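Local coordinates for uncharacterized protein (Pseudomonas protegens, PDB 4KT3) that is a type VI secretion effector, a peptidoglycan glycoside hydrolase of lysozyme-like fold that is paired with a cognate immunity protein, at residues P90-E98 and A109-S120. Residues are numbered along the deposited sequence; the frame is centred on the assembly and turned at random.
Sequences PAPLQIGAE and AKFDSFQKSAQS
Ser120 meets Pro92 because its OG stands anti to its own backbone N (chi1 -175°), which sends the hydroxyl from the helix into the loop. It donates to Pro92 O over 2.7 Å, in the carbonyl plane and on a lone pair. Phe111 has CG anti to its carbonyl carbon (chi1 -60°). This swings the ring back under the turn, although the CB points away from it. The ring edge then faces the turn: CE1 lies 3.4 Å from Pro92 O, and CZ packs against Ala91 CB. Ser117 CA covers one ring face. Residues Ala91 to Gln94 form a type II beta turn. Gln94 OE1 accepts from Ala91 N within it; OE1 and the Gln94 CB also touch Ala109 CB.

Leu93 lies against the side of the helix, with CD1 3.5 Å from Gln119 CB. A water joins Leu93 O to Asp112 N. Past the turn, Ile95 N donates to Lys110 O (2.8 Å), and Lys110 N donates to Gly96 O (2.9 Å). Ile95 CD1 lies against Asp112 OD1. The extended Lys110 chain runs over the Gly96 backbone and crosses Glu98 at about a right angle. Its NZ makes a long salt bridge to Glu98 OE2 (3.5 Å), while Glu98 OE1 pairs with Arg76.

The contact pairs the two strands of the hairpin, 96-98 and 108-110, and lays the turn that precedes it against the first turns of helix 114-129. Ser113 OG caps that helix by accepting from Lys116 N. Helix 76-81 touches the hairpin through Leu81, and Phe114, at the start of helix 114-129, packs on helix 35-54 and stacks with Tyr44.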
ATOM      1  N   PRO A  90     -19.716   9.773  -4.990  1.00 15.29           N
ATOM      2  CA  PRO A  90     -19.656  10.926  -4.088  1.00 12.89           C
ATOM      3  C   PRO A  90     -19.480  10.521  -2.635  1.00 12.15           C
ATOM      4  O   PRO A  90     -20.000   9.486  -2.219  1.00 15.01           O
ATOM      5  CB  PRO A  90     -21.013  11.602  -4.291  1.00 14.65           C
ATOM      6  CG  PRO A  90     -21.951  10.464  -4.655  1.00 15.30           C
ATOM      7  CD  PRO A  90     -21.098   9.460  -5.412  1.00 15.44           C
ATOM      8  N   ALA A  91     -18.749  11.343  -1.881  1.00 12.46           N
ATOM      9  CA  ALA A  91     -18.529  11.105  -0.464  1.00 10.91           C
ATOM     10  C   ALA A  91     -18.835  12.395   0.284  1.00 11.26           C
ATOM     11  O   ALA A  91     -18.651  13.482  -0.262  1.00 11.82           O
ATOM     12  CB  ALA A  91     -17.099  10.685  -0.219  1.00 12.62           C
ATOM     13  N   PRO A  92     -19.326  12.285   1.529  1.00 11.52           N
ATOM     14  CA  PRO A  92     -19.551  13.502   2.312  1.00 11.89           C
ATOM     15  C   PRO A  92     -18.270  14.315   2.425  1.00 11.88           C
ATOM     16  O   PRO A  92     -17.169  13.749   2.539  1.00 12.04           O
ATOM     17  CB  PRO A  92     -19.975  12.975   3.685  1.00 12.66           C
ATOM     18  CG  PRO A  92     -20.444  11.580   3.448  1.00 14.37           C
ATOM     19  CD  PRO A  92     -19.648  11.065   2.287  1.00 14.51           C
ATOM     20  N   LEU A  93     -18.432  15.635   2.395  1.00 10.96           N
ATOM     21  CA  LEU A  93     -17.336  16.599   2.550  1.00  9.57           C
ATOM     22  C   LEU A  93     -16.424  16.713   1.333  1.00 11.65           C
ATOM     23  O   LEU A  93     -15.465  17.484   1.354  1.00 12.75           O
ATOM     24  CB  LEU A  93     -16.502  16.335   3.820  1.00 12.14           C
ATOM     25  CG  LEU A  93     -17.235  16.332   5.162  1.00 12.56           C
ATOM     26  CD1 LEU A  93     -16.395  15.652   6.241  1.00 15.64           C
ATOM     27  CD2 LEU A  93     -17.602  17.767   5.569  1.00 13.77           C
ATOM     28  N   GLN A  94     -16.704  15.986   0.258  1.00 10.96           N
ATOM     29  CA  GLN A  94     -15.819  16.102  -0.905  1.00 10.76           C
ATOM     30  C   GLN A  94     -15.888  17.507  -1.523  1.00 12.60           C
ATOM     31  O   GLN A  94     -16.928  18.193  -1.454  1.00 13.38           O
ATOM     32  CB  GLN A  94     -16.130  15.042  -1.966  1.00 12.90           C
ATOM     33  CG  GLN A  94     -17.367  15.319  -2.818  1.00 12.60           C
ATOM     34  CD  GLN A  94     -17.561  14.266  -3.881  1.00 12.53           C
ATOM     35  OE1 GLN A  94     -17.347  13.080  -3.635  1.00 13.65           O
ATOM     36  NE2 GLN A  94     -17.960  14.693  -5.079  1.00 15.27           N
ATOM     37  N   ILE A  95     -14.783  17.919  -2.146  1.00 13.67           N
ATOM     38  CA  ILE A  95     -14.728  19.202  -2.839  1.00 16.05           C
ATOM     39  C   ILE A  95     -14.679  18.994  -4.358  1.00 15.71           C
ATOM     40  O   ILE A  95     -14.650  19.953  -5.126  1.00 20.57           O
ATOM     41  CB  ILE A  95     -13.529  20.066  -2.377  1.00 17.01           C
ATOM     42  CG1 ILE A  95     -12.198  19.367  -2.682  1.00 17.49           C
ATOM     43  CG2 ILE A  95     -13.642  20.375  -0.886  1.00 18.91           C
ATOM     44  CD1 ILE A  95     -10.975  20.246  -2.465  1.00 18.74           C
ATOM     45  N   GLY A  96     -14.684  17.732  -4.776  1.00 15.69           N
ATOM     46  CA  GLY A  96     -14.659  17.377  -6.183  1.00 18.22           C
ATOM     47  C   GLY A  96     -14.515  15.873  -6.333  1.00 15.65           C
ATOM     48  O   GLY A  96     -14.526  15.145  -5.338  1.00 15.35           O
ATOM     49  N   ALA A  97     -14.360  15.417  -7.575  1.00 18.84           N
ATOM     50  CA  ALA A  97     -14.233  13.993  -7.885  1.00 17.18           C
ATOM     51  C   ALA A  97     -13.464  13.816  -9.188  1.00 20.58           C
ATOM     52  O   ALA A  97     -13.522  14.674 -10.069  1.00 21.93           O
ATOM     53  CB  ALA A  97     -15.613  13.356  -8.012  1.00 17.99           C
ATOM     54  N   GLU A  98     -12.777  12.681  -9.311  1.00 23.59           N
ATOM     55  CA  GLU A  98     -11.933  12.395 -10.461  1.00 26.89           C
ATOM     56  C   GLU A  98     -11.830  10.881 -10.678  1.00 29.98           C
ATOM     57  O   GLU A  98     -11.799  10.113  -9.719  1.00 28.15           O
ATOM     58  CB  GLU A  98     -10.571  12.994 -10.156  1.00 32.26           C
ATOM     59  CG  GLU A  98      -9.488  12.731 -11.129  1.00 40.74           C
ATOM     60  CD  GLU A  98      -8.179  13.247 -10.590  1.00 40.97           C
ATOM     61  OE1 GLU A  98      -7.305  12.414 -10.300  1.00 32.30           O
ATOM     62  OE2 GLU A  98      -8.044  14.480 -10.421  1.00 41.89           O
ATOM     63  N   ALA A 109     -13.217  10.574  -4.686  1.00 13.66           N
ATOM     64  CA  ALA A 109     -13.442  11.893  -4.114  1.00 13.32           C
ATOM     65  C   ALA A 109     -12.148  12.680  -3.938  1.00 12.24           C
ATOM     66  O   ALA A 109     -11.069  12.108  -3.771  1.00 12.98           O
ATOM     67  CB  ALA A 109     -14.121  11.746  -2.776  1.00 12.80           C
ATOM     68  N   LYS A 110     -12.287  14.006  -3.955  1.00 12.48           N
ATOM     69  CA  LYS A 110     -11.215  14.922  -3.568  1.00 11.48           C
ATOM     70  C   LYS A 110     -11.642  15.608  -2.273  1.00 12.42           C
ATOM     71  O   LYS A 110     -12.826  15.895  -2.092  1.00 11.91           O
ATOM     72  CB  LYS A 110     -11.010  16.000  -4.634  1.00 15.70           C
ATOM     73  CG  LYS A 110     -10.798  15.499  -6.035  0.67 17.83           C
ATOM     74  CD  LYS A 110     -10.561  16.666  -6.988  0.86 23.15           C
ATOM     75  CE  LYS A 110     -10.212  16.179  -8.385  0.79 27.56           C
ATOM     76  NZ  LYS A 110      -9.774  17.290  -9.277  1.00 34.83           N
ATOM     77  N   PHE A 111     -10.677  15.867  -1.394  1.00 11.31           N
ATOM     78  CA  PHE A 111     -10.914  16.553  -0.125  1.00 12.64           C
ATOM     79  C   PHE A 111      -9.946  17.711   0.113  1.00 12.80           C
ATOM     80  O   PHE A 111      -8.921  17.836  -0.566  1.00 14.02           O
ATOM     81  CB  PHE A 111     -10.798  15.569   1.040  1.00 10.08           C
ATOM     82  CG  PHE A 111     -11.777  14.446   0.974  1.00 11.04           C
ATOM     83  CD1 PHE A 111     -13.079  14.634   1.402  1.00 11.53           C
ATOM     84  CD2 PHE A 111     -11.413  13.212   0.462  1.00 10.50           C
ATOM     85  CE1 PHE A 111     -13.991  13.620   1.321  1.00 10.83           C
ATOM     86  CE2 PHE A 111     -12.321  12.191   0.391  1.00 10.68           C
ATOM     87  CZ  PHE A 111     -13.618  12.392   0.813  1.00 11.13           C
ATOM     88  N   ASP A 112     -10.253  18.530   1.118  1.00 13.24           N
ATOM     89  CA  ASP A 112      -9.371  19.634   1.510  1.00 12.08           C
ATOM     90  C   ASP A 112      -8.127  19.177   2.266  1.00 13.85           C
ATOM     91  O   ASP A 112      -7.115  19.892   2.294  1.00 15.45           O
ATOM     92  CB  ASP A 112     -10.127  20.630   2.390  1.00 14.79           C
ATOM     93  CG  ASP A 112     -10.965  21.614   1.601  1.00 22.10           C
ATOM     94  OD1 ASP A 112     -10.546  22.053   0.514  1.00 20.49           O
ATOM     95  OD2 ASP A 112     -12.054  21.971   2.101  1.00 34.79           O
ATOM     96  N   SER A 113      -8.194  18.002   2.882  1.00 11.94           N
ATOM     97  CA  SER A 113      -7.137  17.562   3.790  1.00 10.84           C
ATOM     98  C   SER A 113      -7.336  16.115   4.210  1.00 11.57           C
ATOM     99  O   SER A 113      -8.422  15.567   4.054  1.00 10.88           O
ATOM    100  CB  SER A 113      -7.163  18.416   5.046  1.00 11.63           C
ATOM    101  OG  SER A 113      -8.379  18.216   5.752  1.00 13.27           O
ATOM    102  N   PHE A 114      -6.285  15.523   4.763  1.00 12.40           N
ATOM    103  CA  PHE A 114      -6.349  14.206   5.390  1.00 11.96           C
ATOM    104  C   PHE A 114      -7.530  14.185   6.359  1.00  9.75           C
ATOM    105  O   PHE A 114      -8.360  13.267   6.331  1.00 11.00           O
ATOM    106  CB  PHE A 114      -5.038  13.911   6.147  1.00 10.22           C
ATOM    107  CG  PHE A 114      -5.039  12.601   6.877  1.00 10.23           C
ATOM    108  CD1 PHE A 114      -5.757  12.447   8.050  1.00 12.24           C
ATOM    109  CD2 PHE A 114      -4.300  11.536   6.410  1.00 13.48           C
ATOM    110  CE1 PHE A 114      -5.769  11.229   8.731  1.00 13.36           C
ATOM    111  CE2 PHE A 114      -4.310  10.313   7.075  1.00 12.85           C
ATOM    112  CZ  PHE A 114      -5.050  10.155   8.237  1.00 11.41           C
ATOM    113  N   GLN A 115      -7.608  15.210   7.204  1.00 12.16           N
ATOM    114  CA  GLN A 115      -8.611  15.265   8.250  1.00 12.86           C
ATOM    115  C   GLN A 115     -10.015  15.165   7.651  1.00 10.79           C
ATOM    116  O   GLN A 115     -10.866  14.412   8.160  1.00 11.63           O
ATOM    117  CB  GLN A 115      -8.478  16.564   9.051  1.00 15.69           C
ATOM    118  N   LYS A 116     -10.275  15.922   6.589  1.00  9.99           N
ATOM    119  CA  LYS A 116     -11.587  15.873   5.945  1.00 11.82           C
ATOM    120  C   LYS A 116     -11.857  14.495   5.355  1.00 10.27           C
ATOM    121  O   LYS A 116     -12.982  14.022   5.422  1.00 11.06           O
ATOM    122  CB  LYS A 116     -11.726  16.939   4.862  1.00 12.09           C
ATOM    123  CG  LYS A 116     -11.846  18.339   5.403  1.00 13.66           C
ATOM    124  CD  LYS A 116     -13.217  18.625   5.947  1.00 17.09           C
ATOM    125  CE  LYS A 116     -13.266  20.069   6.445  1.00 28.27           C
ATOM    126  NZ  LYS A 116     -14.635  20.575   6.635  1.00 30.03           N
ATOM    127  N   SER A 117     -10.842  13.842   4.800  1.00 10.32           N
ATOM    128  CA  SER A 117     -11.064  12.509   4.240  1.00 10.93           C
ATOM    129  C   SER A 117     -11.419  11.521   5.355  1.00 10.62           C
ATOM    130  O   SER A 117     -12.257  10.619   5.143  1.00 11.20           O
ATOM    131  CB  SER A 117      -9.883  12.031   3.364  1.00 10.48           C
ATOM    132  OG  SER A 117      -8.762  11.561   4.101  1.00 11.60           O
ATOM    133  N   ALA A 118     -10.808  11.706   6.531  1.00  9.29           N
ATOM    134  CA  ALA A 118     -11.089  10.852   7.682  1.00 10.20           C
ATOM    135  C   ALA A 118     -12.508  11.112   8.202  1.00 10.58           C
ATOM    136  O   ALA A 118     -13.228  10.179   8.575  1.00 12.26           O
ATOM    137  CB  ALA A 118     -10.052  11.075   8.792  1.00 11.26           C
ATOM    138  N   GLN A 119     -12.903  12.380   8.247  1.00  9.89           N
ATOM    139  CA  GLN A 119     -14.261  12.742   8.650  1.00 11.10           C
ATOM    140  C   GLN A 119     -15.304  12.192   7.660  1.00 10.69           C
ATOM    141  O   GLN A 119     -16.425  11.838   8.044  1.00 13.36           O
ATOM    142  CB  GLN A 119     -14.367  14.270   8.791  1.00 12.89           C
ATOM    143  CG  GLN A 119     -13.531  14.819   9.948  1.00 16.84           C
ATOM    144  CD  GLN A 119     -13.490  16.326  10.016  1.00 25.01           C
ATOM    145  OE1 GLN A 119     -13.628  17.023   9.021  1.00 26.88           O
ATOM    146  NE2 GLN A 119     -13.298  16.835  11.221  1.00 32.69           N
ATOM    147  N   SER A 120     -14.923  12.123   6.390  1.00 10.25           N
ATOM    148  CA  SER A 120     -15.790  11.574   5.362  1.00 12.09           C
ATOM    149  C   SER A 120     -16.004  10.086   5.611  1.00  9.56           C
ATOM    150  O   SER A 120     -17.152   9.589   5.590  1.00 11.74           O
ATOM    151  CB  SER A 120     -15.166  11.798   3.994  1.00  9.82           C
ATOM    152  OG  SER A 120     -16.042  11.371   2.969  1.00 10.66           O
TER
HETATM  153  O   HOH W   1     -12.940  18.432   2.117  1.00 13.05           O